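Local coordinates for protein N-acetylneuraminate lyase (PDB 5ZKA) that is a lyase of the dihydrodipicolinate synthetase family, built on the TIM-barrel fold, at residues A24-Y29 and T222-G227; T267-L272 and V277-C282; V76-I81 and G106-K111. All coordinates share one frame; numbering follows the deposited sequence.

Contact 1 (A24-Y29 and T222-G227); sequences ALMVPY and TYNING
Asn224, which follows strand 217-220, points its carboxamide at the end of strand 20-24 and makes the one hydrogen bond of this contact. Its ND2 donates to Ala24 O over 2.9 Å along a nearly straight N-H...O path of 169°. The acceptor lies almost exactly in the amide plane of Asn224, but the donor approaches Ala24 O from above the carbonyl plane. CG of Asn224 stands anti to its own carbonyl carbon (chi1 -75°), which carries the amide across to residues 24-26. ND2 also bonds Ser221 O, and OD1 accepts from Asn47 ND2, so both ends of the buried amide have partners and its rotation is fixed. Met26 supplies the apolar part: its CG lies 3.5 Å from Asn224 ND2, and from there the thioether chain bends at chi2 and chi3 and leads off from Asn224. Leu25 is met less closely, its CA 4.1 Å from Asn224 OD1. The contact is wholly buried at the C-terminal ends of the adjacent, parallel barrel strands 20-24 and 217-220, which are joined here by a backbone bond between Ala24 and Gly220. The side chain of Leu25 packs on helix 37-49, which supplies Asn47, whereas Met26 runs on to Ile268 and Lys269 of helix 264-274.

Contact 2 (T267-L272 and V277-C282); sequences TIKEIL and VDAGYC
Lys269 and Tyr281 form the polar centre of this contact, NZ donating to Tyr281 O over 2.7 Å and coming in from above the carbonyl plane. The same ammonium group bonds Val27 O and forms a salt bridge with Glu64, an environment consistent with a charged lysine. A second hydrogen bond, from Val277 N to Leu272 O (2.9 Å), joins the chain back to the last turn of the helix. Lys269 reaches its partner because CG sits anti to the carbonyl carbon (chi1 -70°) and the chain beyond is fully extended, lying along residues 279-282. On the way its CD passes 3.3 Å from Ala279 O, a buried carbonyl with no hydrogen-bonding partner in the model, and its NZ comes to 3.9 Å from Cys282 SG. Packing centres on Ala279, whose methyl CB meets Lys269 CB at 3.8 Å and Leu272 CB at 3.9 Å. Leu272 CB also faces Val277 CB, at 4.1 Å. Between these inward-pointing residues, Asp278 forms the centre of an inverse gamma turn and directs its side chain away from the helix. The returning chain thus covers one side of helix 264-274. Helix 37-49 packs on Leu272 and Val277, helix 223-237 touches Ile268, Ile271 and Leu272, and helix 291-304 lies against Thr267, Glu270 and Ile271.

Contact 3 (V76-I81 and G106-K111); sequences VFEIAI and GKYVTK
Helical segments 76-81 and 106-111 come closest at Phe77 and Val109, whose CA atoms are 6.8 Å apart, and they touch through two separate side-chain pairs. In the buried pair, Val109 places CG1 over one face of the Phe77 ring, 3.6 Å from the centroid and 22° off the ring normal, a CH-pi contact. The methyl is displaced toward the rim, and its closest ring atoms are CG and CD2, the latter at 3.4 Å. It is brought there by a chi1 of -56°, with CG1 anti to the carbonyl carbon of Val109, while CG2 occupies the crowded position between backbone N and carbonyl carbon. The second pair lies nearer the surface. Tyr108 OH donates a 2.6 Å hydrogen bond to Glu78 OE2, meeting that oxygen from above the carboxylate plane. The two side chains run at about a right angle, with carboxylate and ring planes 54° apart, and Glu78 CG lies in the plane of the ring at its edge, 3.0 Å from Tyr108 OH. The stronger polar partner of Glu78 is Arg75, one turn back, which forms a salt bridge with OE1; Lys74 makes a cation-pi contact with the Tyr108 ring. These are neighbouring helices of the barrel's outer layer. Phe77 and Val109 both rest on Ala92 of strand 89-93, Phe77 also reaches Val58 of strand 55-58, and Tyr114 packs against Val109, Ala80 and Ile81.

From the N terminus, residues 24-29 leave the first barrel strand and open a loop that contact 1 closes 193 residues later, at residues 222-227, after strand 217-220. Contact 3 falls within this span, closing a much shorter loop between successive outer helices around strand 89-93. Contact 2 follows both, a local return of the chain after helix 264-274. Contacts 1 and 2 adjoin, their centres about 9 Å apart: Tyr29 O and Tyr281 N lie 2.8 Å apart, probably hydrogen-bonded. Contact 3 reaches contact 1 through Val27 and Val76 but does not touch contact 2. Together they tie the barrel strands to the outer helices and to the C-terminal helical region.

Contact 1 (A24-Y29 and T222-G227)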
ATOM      1  N   ALA A  24      11.787 -12.767 -11.759  1.00 23.15           N
ATOM      2  CA  ALA A  24      13.141 -12.589 -11.248  1.00 21.40           C
ATOM      3  C   ALA A  24      13.762 -13.968 -11.220  1.00 27.43           C
ATOM      4  O   ALA A  24      13.436 -14.800 -10.364  1.00 26.53           O
ATOM      5  CB  ALA A  24      13.133 -11.937  -9.868  1.00 26.35           C
ATOM      6  N   LEU A  25      14.616 -14.222 -12.204  1.00 29.28           N
ATOM      7  CA  LEU A  25      15.067 -15.567 -12.505  1.00 31.34           C
ATOM      8  C   LEU A  25      15.841 -16.172 -11.341  1.00 34.05           C
ATOM      9  O   LEU A  25      16.826 -15.604 -10.867  1.00 32.27           O
ATOM     10  CB  LEU A  25      15.929 -15.529 -13.765  1.00 27.47           C
ATOM     11  CG  LEU A  25      16.404 -16.878 -14.293  1.00 28.98           C
ATOM     12  CD1 LEU A  25      15.199 -17.675 -14.783  1.00 32.16           C
ATOM     13  CD2 LEU A  25      17.418 -16.672 -15.411  1.00 33.32           C
ATOM     14  N   MET A  26      15.397 -17.337 -10.885  1.00 30.36           N
ATOM     15  CA  MET A  26      16.154 -18.077  -9.888  1.00 28.41           C
ATOM     16  C   MET A  26      17.265 -18.878 -10.549  1.00 35.82           C
ATOM     17  O   MET A  26      17.170 -19.275 -11.716  1.00 34.58           O
ATOM     18  CB  MET A  26      15.241 -19.014  -9.111  1.00 30.29           C
ATOM     19  CG  MET A  26      14.093 -18.277  -8.457  1.00 38.37           C
ATOM     20  SD  MET A  26      13.721 -18.912  -6.826  1.00 47.14           S
ATOM     21  CE  MET A  26      15.234 -18.596  -5.929  1.00 50.73           C
ATOM     22  N   VAL A  27      18.321 -19.131  -9.784  1.00 28.48           N
ATOM     23  CA  VAL A  27      19.524 -19.781 -10.286  1.00 29.83           C
ATOM     24  C   VAL A  27      19.777 -21.019  -9.444  1.00 27.53           C
ATOM     25  O   VAL A  27      19.779 -20.929  -8.214  1.00 29.69           O
ATOM     26  CB  VAL A  27      20.751 -18.853 -10.255  1.00 29.30           C
ATOM     27  CG1 VAL A  27      22.001 -19.618 -10.726  1.00 28.70           C
ATOM     28  CG2 VAL A  27      20.496 -17.641 -11.130  1.00 35.07           C
ATOM     29  N   PRO A  28      19.968 -22.196 -10.055  1.00 31.45           N
ATOM     30  CA  PRO A  28      20.286 -23.387  -9.268  1.00 33.82           C
ATOM     31  C   PRO A  28      21.781 -23.526  -9.059  1.00 32.95           C
ATOM     32  O   PRO A  28      22.575 -23.451 -10.008  1.00 32.17           O
ATOM     33  CB  PRO A  28      19.713 -24.532 -10.115  1.00 34.88           C
ATOM     34  CG  PRO A  28      19.813 -24.038 -11.518  1.00 36.63           C
ATOM     35  CD  PRO A  28      19.686 -22.519 -11.463  1.00 33.61           C
ATOM     36  N   TYR A  29      22.170 -23.725  -7.807  1.00 30.87           N
ATOM     37  CA  TYR A  29      23.566 -23.846  -7.421  1.00 29.74           C
ATOM     38  C   TYR A  29      23.837 -25.259  -6.935  1.00 30.93           C
ATOM     39  O   TYR A  29      22.954 -25.918  -6.382  1.00 35.46           O
ATOM     40  CB  TYR A  29      23.926 -22.827  -6.327  1.00 30.93           C
ATOM     41  CG  TYR A  29      23.740 -21.399  -6.778  1.00 28.90           C
ATOM     42  CD1 TYR A  29      24.714 -20.758  -7.546  1.00 28.32           C
ATOM     43  CD2 TYR A  29      22.581 -20.693  -6.461  1.00 31.37           C
ATOM     44  CE1 TYR A  29      24.539 -19.442  -7.985  1.00 28.02           C
ATOM     45  CE2 TYR A  29      22.396 -19.375  -6.887  1.00 30.11           C
ATOM     46  CZ  TYR A  29      23.379 -18.757  -7.647  1.00 31.42           C
ATOM     47  OH  TYR A  29      23.187 -17.462  -8.071  1.00 34.11           O
ATOM     48  N   THR A 222       7.925 -14.890  -7.273  1.00 23.93           N
ATOM     49  CA  THR A 222       6.931 -15.961  -7.294  1.00 21.80           C
ATOM     50  C   THR A 222       6.450 -16.281  -8.697  1.00 24.05           C
ATOM     51  O   THR A 222       5.825 -17.330  -8.897  1.00 24.18           O
ATOM     52  CB  THR A 222       5.729 -15.619  -6.410  1.00 24.60           C
ATOM     53  OG1 THR A 222       4.992 -14.530  -6.980  1.00 28.28           O
ATOM     54  CG2 THR A 222       6.191 -15.248  -5.004  1.00 25.69           C
ATOM     55  N   TYR A 223       6.758 -15.436  -9.678  1.00 25.01           N
ATOM     56  CA  TYR A 223       6.298 -15.705 -11.028  1.00 27.55           C
ATOM     57  C   TYR A 223       7.034 -16.888 -11.643  1.00 30.04           C
ATOM     58  O   TYR A 223       6.565 -17.426 -12.651  1.00 29.02           O
ATOM     59  CB  TYR A 223       6.446 -14.438 -11.885  1.00 24.31           C
ATOM     60  CG  TYR A 223       5.794 -13.219 -11.247  1.00 23.39           C
ATOM     61  CD1 TYR A 223       4.662 -13.348 -10.439  1.00 26.19           C
ATOM     62  CD2 TYR A 223       6.333 -11.953 -11.404  1.00 25.41           C
ATOM     63  CE1 TYR A 223       4.072 -12.234  -9.825  1.00 24.49           C
ATOM     64  CE2 TYR A 223       5.749 -10.834 -10.794  1.00 24.61           C
ATOM     65  CZ  TYR A 223       4.626 -10.980 -10.013  1.00 29.23           C
ATOM     66  OH  TYR A 223       4.059  -9.869  -9.416  1.00 29.34           O
ATOM     67  N   ASN A 224       8.156 -17.314 -11.038  1.00 26.53           N
ATOM     68  CA  ASN A 224       8.829 -18.540 -11.467  1.00 23.37           C
ATOM     69  C   ASN A 224       7.890 -19.743 -11.392  1.00 26.50           C
ATOM     70  O   ASN A 224       8.057 -20.707 -12.144  1.00 26.99           O
ATOM     71  CB  ASN A 224      10.065 -18.810 -10.599  1.00 26.37           C
ATOM     72  CG  ASN A 224      11.245 -17.891 -10.924  1.00 29.84           C
ATOM     73  OD1 ASN A 224      12.000 -18.143 -11.861  1.00 29.68           O
ATOM     74  ND2 ASN A 224      11.420 -16.829 -10.125  1.00 24.98           N
ATOM     75  N   ILE A 225       6.923 -19.717 -10.477  1.00 26.44           N
ATOM     76  CA  ILE A 225       5.984 -20.827 -10.325  1.00 29.40           C
ATOM     77  C   ILE A 225       4.529 -20.402 -10.402  1.00 29.93           C
ATOM     78  O   ILE A 225       3.650 -21.266 -10.614  1.00 28.56           O
ATOM     79  CB  ILE A 225       6.244 -21.570  -8.995  1.00 32.50           C
ATOM     80  CG1 ILE A 225       6.156 -20.586  -7.821  1.00 30.39           C
ATOM     81  CG2 ILE A 225       7.610 -22.249  -9.010  1.00 29.12           C
ATOM     82  CD1 ILE A 225       6.075 -21.271  -6.461  1.00 30.79           C
ATOM     83  N   ASN A 226       4.201 -19.120 -10.217  1.00 27.38           N
ATOM     84  CA  ASN A 226       2.813 -18.659 -10.198  1.00 27.48           C
ATOM     85  C   ASN A 226       2.556 -17.594 -11.266  1.00 27.80           C
ATOM     86  O   ASN A 226       1.661 -16.755 -11.117  1.00 26.87           O
ATOM     87  CB  ASN A 226       2.443 -18.138  -8.808  1.00 22.66           C
ATOM     88  CG  ASN A 226       0.946 -17.927  -8.645  1.00 28.74           C
ATOM     89  OD1 ASN A 226       0.135 -18.785  -9.017  1.00 29.68           O
ATOM     90  ND2 ASN A 226       0.570 -16.768  -8.094  1.00 28.38           N
ATOM     91  N   GLY A 227       3.327 -17.634 -12.361  1.00 31.44           N
ATOM     92  CA  GLY A 227       3.217 -16.614 -13.391  1.00 25.88           C
ATOM     93  C   GLY A 227       1.898 -16.607 -14.143  1.00 30.93           C
ATOM     94  O   GLY A 227       1.498 -15.566 -14.677  1.00 28.99           O
TER

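Contact 2 (T267-L272 and V277-C282)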
ATOM      1  N   THR A 267      11.389 -22.656  -0.919  1.00 26.39           N
ATOM      2  CA  THR A 267      10.087 -23.213  -1.293  1.00 24.72           C
ATOM      3  C   THR A 267       9.829 -23.066  -2.785  1.00 23.70           C
ATOM      4  O   THR A 267       9.312 -23.993  -3.420  1.00 27.59           O
ATOM      5  CB  THR A 267       8.979 -22.542  -0.475  1.00 25.37           C
ATOM      6  OG1 THR A 267       9.172 -22.875   0.906  1.00 27.67           O
ATOM      7  CG2 THR A 267       7.584 -23.035  -0.902  1.00 24.83           C
ATOM      8  N   ILE A 268      10.205 -21.924  -3.372  1.00 24.03           N
ATOM      9  CA  ILE A 268      10.094 -21.783  -4.824  1.00 28.13           C
ATOM     10  C   ILE A 268      10.936 -22.846  -5.520  1.00 26.73           C
ATOM     11  O   ILE A 268      10.478 -23.513  -6.461  1.00 27.27           O
ATOM     12  CB  ILE A 268      10.485 -20.359  -5.266  1.00 30.97           C
ATOM     13  CG1 ILE A 268       9.494 -19.337  -4.677  1.00 30.83           C
ATOM     14  CG2 ILE A 268      10.543 -20.271  -6.807  1.00 30.02           C
ATOM     15  CD1 ILE A 268       9.883 -17.888  -4.877  1.00 27.35           C
ATOM     16  N   LYS A 269      12.174 -23.047  -5.050  1.00 27.79           N
ATOM     17  CA  LYS A 269      13.020 -24.070  -5.662  1.00 26.23           C
ATOM     18  C   LYS A 269      12.441 -25.464  -5.453  1.00 32.12           C
ATOM     19  O   LYS A 269      12.510 -26.312  -6.357  1.00 32.10           O
ATOM     20  CB  LYS A 269      14.442 -23.981  -5.110  1.00 26.56           C
ATOM     21  CG  LYS A 269      15.169 -22.742  -5.587  1.00 32.79           C
ATOM     22  CD  LYS A 269      16.671 -22.862  -5.413  1.00 32.69           C
ATOM     23  CE  LYS A 269      17.380 -21.619  -5.946  1.00 40.11           C
ATOM     24  NZ  LYS A 269      18.825 -21.591  -5.587  1.00 39.22           N
ATOM     25  N   GLU A 270      11.852 -25.724  -4.278  1.00 29.30           N
ATOM     26  CA  GLU A 270      11.263 -27.041  -4.041  1.00 34.12           C
ATOM     27  C   GLU A 270      10.051 -27.279  -4.937  1.00 29.91           C
ATOM     28  O   GLU A 270       9.864 -28.387  -5.449  1.00 31.11           O
ATOM     29  CB  GLU A 270      10.882 -27.200  -2.568  1.00 36.28           C
ATOM     30  CG  GLU A 270      10.343 -28.590  -2.197  1.00 36.45           C
ATOM     31  CD  GLU A 270      11.384 -29.707  -2.318  1.00 46.76           C
ATOM     32  OE1 GLU A 270      12.593 -29.416  -2.469  1.00 46.85           O
ATOM     33  OE2 GLU A 270      10.981 -30.886  -2.248  1.00 53.24           O
ATOM     34  N   ILE A 271       9.215 -26.257  -5.137  1.00 27.54           N
ATOM     35  CA  ILE A 271       8.054 -26.416  -6.008  1.00 30.20           C
ATOM     36  C   ILE A 271       8.489 -26.608  -7.456  1.00 29.09           C
ATOM     37  O   ILE A 271       7.881 -27.380  -8.207  1.00 30.36           O
ATOM     38  CB  ILE A 271       7.110 -25.210  -5.842  1.00 31.78           C
ATOM     39  CG1 ILE A 271       6.492 -25.240  -4.442  1.00 35.48           C
ATOM     40  CG2 ILE A 271       6.014 -25.232  -6.910  1.00 29.53           C
ATOM     41  CD1 ILE A 271       5.573 -24.071  -4.119  1.00 35.05           C
ATOM     42  N   LEU A 272       9.543 -25.900  -7.880  1.00 29.33           N
ATOM     43  CA  LEU A 272      10.077 -26.136  -9.214  1.00 28.16           C
ATOM     44  C   LEU A 272      10.492 -27.591  -9.368  1.00 33.33           C
ATOM     45  O   LEU A 272      10.231 -28.208 -10.405  1.00 32.53           O
ATOM     46  CB  LEU A 272      11.249 -25.190  -9.487  1.00 28.04           C
ATOM     47  CG  LEU A 272      10.868 -23.748  -9.870  1.00 28.35           C
ATOM     48  CD1 LEU A 272      12.064 -22.788  -9.795  1.00 23.96           C
ATOM     49  CD2 LEU A 272      10.256 -23.712 -11.267  1.00 25.89           C
ATOM     50  N   VAL A 277      11.568 -29.456 -12.634  1.00 31.85           N
ATOM     51  CA  VAL A 277      12.678 -28.554 -12.946  1.00 37.12           C
ATOM     52  C   VAL A 277      13.766 -28.749 -11.898  1.00 32.76           C
ATOM     53  O   VAL A 277      13.490 -28.700 -10.694  1.00 35.88           O
ATOM     54  CB  VAL A 277      12.202 -27.087 -12.965  1.00 35.23           C
ATOM     55  CG1 VAL A 277      13.344 -26.144 -13.310  1.00 36.88           C
ATOM     56  CG2 VAL A 277      11.049 -26.901 -13.943  1.00 36.45           C
ATOM     57  N   ASP A 278      15.001 -28.957 -12.342  1.00 34.62           N
ATOM     58  CA  ASP A 278      16.124 -29.179 -11.429  1.00 37.21           C
ATOM     59  C   ASP A 278      16.619 -27.832 -10.901  1.00 37.78           C
ATOM     60  O   ASP A 278      17.558 -27.223 -11.432  1.00 38.91           O
ATOM     61  CB  ASP A 278      17.235 -29.955 -12.131  1.00 42.99           C
ATOM     62  CG  ASP A 278      18.482 -30.108 -11.273  1.00 52.98           C
ATOM     63  OD1 ASP A 278      18.370 -30.047 -10.028  1.00 57.22           O
ATOM     64  OD2 ASP A 278      19.578 -30.291 -11.853  1.00 54.98           O
ATOM     65  N   ALA A 279      16.006 -27.378  -9.811  1.00 31.37           N
ATOM     66  CA  ALA A 279      16.286 -26.058  -9.255  1.00 29.89           C
ATOM     67  C   ALA A 279      17.445 -26.036  -8.258  1.00 35.17           C
ATOM     68  O   ALA A 279      17.728 -24.972  -7.693  1.00 35.44           O
ATOM     69  CB  ALA A 279      15.032 -25.490  -8.592  1.00 30.70           C
ATOM     70  N   GLY A 280      18.116 -27.163  -8.022  1.00 37.45           N
ATOM     71  CA  GLY A 280      19.373 -27.133  -7.269  1.00 37.45           C
ATOM     72  C   GLY A 280      19.232 -26.644  -5.832  1.00 39.69           C
ATOM     73  O   GLY A 280      18.170 -26.743  -5.206  1.00 36.03           O
ATOM     74  N   TYR A 281      20.331 -26.104  -5.301  1.00 37.00           N
ATOM     75  CA  TYR A 281      20.431 -25.631  -3.926  1.00 35.50           C
ATOM     76  C   TYR A 281      20.534 -24.114  -3.895  1.00 33.27           C
ATOM     77  O   TYR A 281      20.721 -23.458  -4.919  1.00 30.80           O
ATOM     78  CB  TYR A 281      21.652 -26.233  -3.214  1.00 37.84           C
ATOM     79  CG  TYR A 281      21.677 -27.746  -3.213  1.00 42.19           C
ATOM     80  CD1 TYR A 281      20.781 -28.475  -2.438  1.00 49.71           C
ATOM     81  CD2 TYR A 281      22.584 -28.442  -3.992  1.00 43.10           C
ATOM     82  CE1 TYR A 281      20.796 -29.861  -2.439  1.00 52.24           C
ATOM     83  CE2 TYR A 281      22.604 -29.825  -3.998  1.00 50.42           C
ATOM     84  CZ  TYR A 281      21.707 -30.527  -3.221  1.00 54.45           C
ATOM     85  OH  TYR A 281      21.732 -31.902  -3.227  1.00 58.49           O
ATOM     86  N   CYS A 282      20.403 -23.560  -2.689  1.00 36.02           N
ATOM     87  CA  CYS A 282      20.662 -22.148  -2.464  1.00 32.23           C
ATOM     88  C   CYS A 282      22.118 -21.956  -2.061  1.00 25.75           C
ATOM     89  O   CYS A 282      22.782 -22.888  -1.601  1.00 35.96           O
ATOM     90  CB  CYS A 282      19.750 -21.590  -1.372  1.00 37.68           C
ATOM     91  SG  CYS A 282      17.994 -21.560  -1.812  1.00 40.60           S
TER

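Contact 3 (V76-I81 and G106-K111)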
ATOM      1  N   VAL A  76      26.037 -16.603 -15.396  1.00 31.24           N
ATOM      2  CA  VAL A  76      24.572 -16.594 -15.382  1.00 31.00           C
ATOM      3  C   VAL A  76      24.036 -15.763 -16.542  1.00 30.06           C
ATOM      4  O   VAL A  76      23.119 -16.182 -17.258  1.00 35.77           O
ATOM      5  CB  VAL A  76      24.050 -16.071 -14.032  1.00 32.32           C
ATOM      6  CG1 VAL A  76      22.550 -15.766 -14.111  1.00 32.25           C
ATOM      7  CG2 VAL A  76      24.344 -17.078 -12.930  1.00 32.44           C
ATOM      8  N   PHE A  77      24.606 -14.572 -16.747  1.00 30.65           N
ATOM      9  CA  PHE A  77      24.157 -13.713 -17.842  1.00 29.43           C
ATOM     10  C   PHE A  77      24.370 -14.381 -19.194  1.00 29.79           C
ATOM     11  O   PHE A  77      23.532 -14.248 -20.096  1.00 36.41           O
ATOM     12  CB  PHE A  77      24.889 -12.371 -17.815  1.00 28.48           C
ATOM     13  CG  PHE A  77      24.461 -11.448 -16.703  1.00 30.66           C
ATOM     14  CD1 PHE A  77      23.132 -11.072 -16.549  1.00 28.06           C
ATOM     15  CD2 PHE A  77      25.402 -10.910 -15.844  1.00 31.13           C
ATOM     16  CE1 PHE A  77      22.749 -10.213 -15.527  1.00 29.21           C
ATOM     17  CE2 PHE A  77      25.024 -10.031 -14.822  1.00 28.53           C
ATOM     18  CZ  PHE A  77      23.697  -9.686 -14.666  1.00 27.08           C
ATOM     19  N   GLU A  78      25.504 -15.071 -19.371  1.00 30.57           N
ATOM     20  CA  GLU A  78      25.769 -15.758 -20.642  1.00 32.90           C
ATOM     21  C   GLU A  78      24.719 -16.819 -20.936  1.00 38.48           C
ATOM     22  O   GLU A  78      24.190 -16.904 -22.052  1.00 36.45           O
ATOM     23  CB  GLU A  78      27.138 -16.439 -20.631  1.00 42.57           C
ATOM     24  CG  GLU A  78      28.317 -15.597 -20.336  1.00 57.45           C
ATOM     25  CD  GLU A  78      29.572 -16.439 -20.215  1.00 64.43           C
ATOM     26  OE1 GLU A  78      29.615 -17.536 -20.825  1.00 56.26           O
ATOM     27  OE2 GLU A  78      30.506 -16.013 -19.497  1.00 70.59           O
ATOM     28  N   ILE A  79      24.472 -17.695 -19.966  1.00 38.23           N
ATOM     29  CA  ILE A  79      23.530 -18.790 -20.166  1.00 36.85           C
ATOM     30  C   ILE A  79      22.130 -18.245 -20.423  1.00 35.61           C
ATOM     31  O   ILE A  79      21.432 -18.686 -21.343  1.00 34.79           O
ATOM     32  CB  ILE A  79      23.562 -19.740 -18.955  1.00 38.87           C
ATOM     33  CG1 ILE A  79      24.938 -20.410 -18.866  1.00 37.22           C
ATOM     34  CG2 ILE A  79      22.445 -20.794 -19.035  1.00 35.88           C
ATOM     35  CD1 ILE A  79      25.270 -20.926 -17.478  1.00 41.83           C
ATOM     36  N   ALA A  80      21.711 -17.252 -19.630  1.00 33.55           N
ATOM     37  CA  ALA A  80      20.336 -16.768 -19.726  1.00 30.50           C
ATOM     38  C   ALA A  80      20.018 -16.269 -21.131  1.00 35.83           C
ATOM     39  O   ALA A  80      18.997 -16.651 -21.716  1.00 34.58           O
ATOM     40  CB  ALA A  80      20.083 -15.671 -18.687  1.00 29.00           C
ATOM     41  N   ILE A  81      20.886 -15.425 -21.703  1.00 34.46           N
ATOM     42  CA  ILE A  81      20.576 -14.898 -23.030  1.00 34.28           C
ATOM     43  C   ILE A  81      20.803 -15.954 -24.114  1.00 38.24           C
ATOM     44  O   ILE A  81      20.150 -15.923 -25.167  1.00 36.64           O
ATOM     45  CB  ILE A  81      21.369 -13.605 -23.296  1.00 36.75           C
ATOM     46  CG1 ILE A  81      20.796 -12.872 -24.513  1.00 38.73           C
ATOM     47  CG2 ILE A  81      22.858 -13.882 -23.468  1.00 36.75           C
ATOM     48  CD1 ILE A  81      21.264 -11.442 -24.628  1.00 39.32           C
ATOM     49  N   GLY A 106      27.980  -4.190 -16.595  1.00 29.00           N
ATOM     50  CA  GLY A 106      27.100  -3.531 -17.547  1.00 29.58           C
ATOM     51  C   GLY A 106      27.652  -3.550 -18.960  1.00 30.43           C
ATOM     52  O   GLY A 106      26.918  -3.784 -19.925  1.00 32.66           O
ATOM     53  N   LYS A 107      28.957  -3.318 -19.107  1.00 29.81           N
ATOM     54  CA  LYS A 107      29.558  -3.428 -20.432  1.00 31.05           C
ATOM     55  C   LYS A 107      29.489  -4.861 -20.946  1.00 35.70           C
ATOM     56  O   LYS A 107      29.223  -5.099 -22.134  1.00 33.57           O
ATOM     57  CB  LYS A 107      31.011  -2.948 -20.393  1.00 37.89           C
ATOM     58  CG  LYS A 107      31.174  -1.460 -20.100  1.00 42.33           C
ATOM     59  CD  LYS A 107      32.629  -1.022 -20.288  1.00 45.15           C
ATOM     60  CE  LYS A 107      32.808   0.461 -19.983  1.00 52.26           C
ATOM     61  NZ  LYS A 107      34.233   0.829 -19.701  1.00 61.49           N
ATOM     62  N   TYR A 108      29.719  -5.830 -20.059  1.00 36.13           N
ATOM     63  CA  TYR A 108      29.761  -7.225 -20.479  1.00 36.44           C
ATOM     64  C   TYR A 108      28.395  -7.701 -20.966  1.00 37.31           C
ATOM     65  O   TYR A 108      28.294  -8.352 -22.014  1.00 34.39           O
ATOM     66  CB  TYR A 108      30.266  -8.090 -19.327  1.00 40.20           C
ATOM     67  CG  TYR A 108      30.338  -9.560 -19.652  1.00 44.13           C
ATOM     68  CD1 TYR A 108      31.435 -10.085 -20.323  1.00 48.21           C
ATOM     69  CD2 TYR A 108      29.317 -10.426 -19.277  1.00 47.49           C
ATOM     70  CE1 TYR A 108      31.509 -11.427 -20.618  1.00 52.30           C
ATOM     71  CE2 TYR A 108      29.387 -11.767 -19.565  1.00 50.69           C
ATOM     72  CZ  TYR A 108      30.481 -12.260 -20.235  1.00 55.47           C
ATOM     73  OH  TYR A 108      30.552 -13.597 -20.524  1.00 59.91           O
ATOM     74  N   VAL A 109      27.325  -7.382 -20.229  1.00 32.92           N
ATOM     75  CA  VAL A 109      26.017  -7.852 -20.674  1.00 33.09           C
ATOM     76  C   VAL A 109      25.532  -7.054 -21.877  1.00 33.06           C
ATOM     77  O   VAL A 109      24.798  -7.582 -22.723  1.00 36.69           O
ATOM     78  CB  VAL A 109      24.998  -7.830 -19.523  1.00 31.07           C
ATOM     79  CG1 VAL A 109      25.530  -8.645 -18.363  1.00 33.86           C
ATOM     80  CG2 VAL A 109      24.679  -6.402 -19.078  1.00 29.72           C
ATOM     81  N   THR A 110      25.937  -5.791 -21.993  1.00 32.77           N
ATOM     82  CA  THR A 110      25.602  -5.039 -23.197  1.00 33.36           C
ATOM     83  C   THR A 110      26.217  -5.694 -24.429  1.00 40.52           C
ATOM     84  O   THR A 110      25.550  -5.835 -25.461  1.00 44.72           O
ATOM     85  CB  THR A 110      26.052  -3.585 -23.039  1.00 32.59           C
ATOM     86  OG1 THR A 110      25.355  -3.003 -21.930  1.00 32.75           O
ATOM     87  CG2 THR A 110      25.746  -2.783 -24.283  1.00 39.00           C
ATOM     88  N   LYS A 111      27.470  -6.154 -24.314  1.00 36.12           N
ATOM     89  CA  LYS A 111      28.124  -6.853 -25.418  1.00 35.01           C
ATOM     90  C   LYS A 111      27.434  -8.178 -25.731  1.00 42.17           C
ATOM     91  O   LYS A 111      27.383  -8.596 -26.894  1.00 42.21           O
ATOM     92  CB  LYS A 111      29.605  -7.071 -25.087  1.00 35.16           C
ATOM     93  CG  LYS A 111      30.410  -7.780 -26.180  1.00 48.32           C
ATOM     94  CD  LYS A 111      31.869  -7.948 -25.777  1.00 57.27           C
ATOM     95  CE  LYS A 111      32.698  -8.608 -26.884  1.00 65.87           C
ATOM     96  NZ  LYS A 111      32.532 -10.090 -26.925  1.00 68.33           N
TER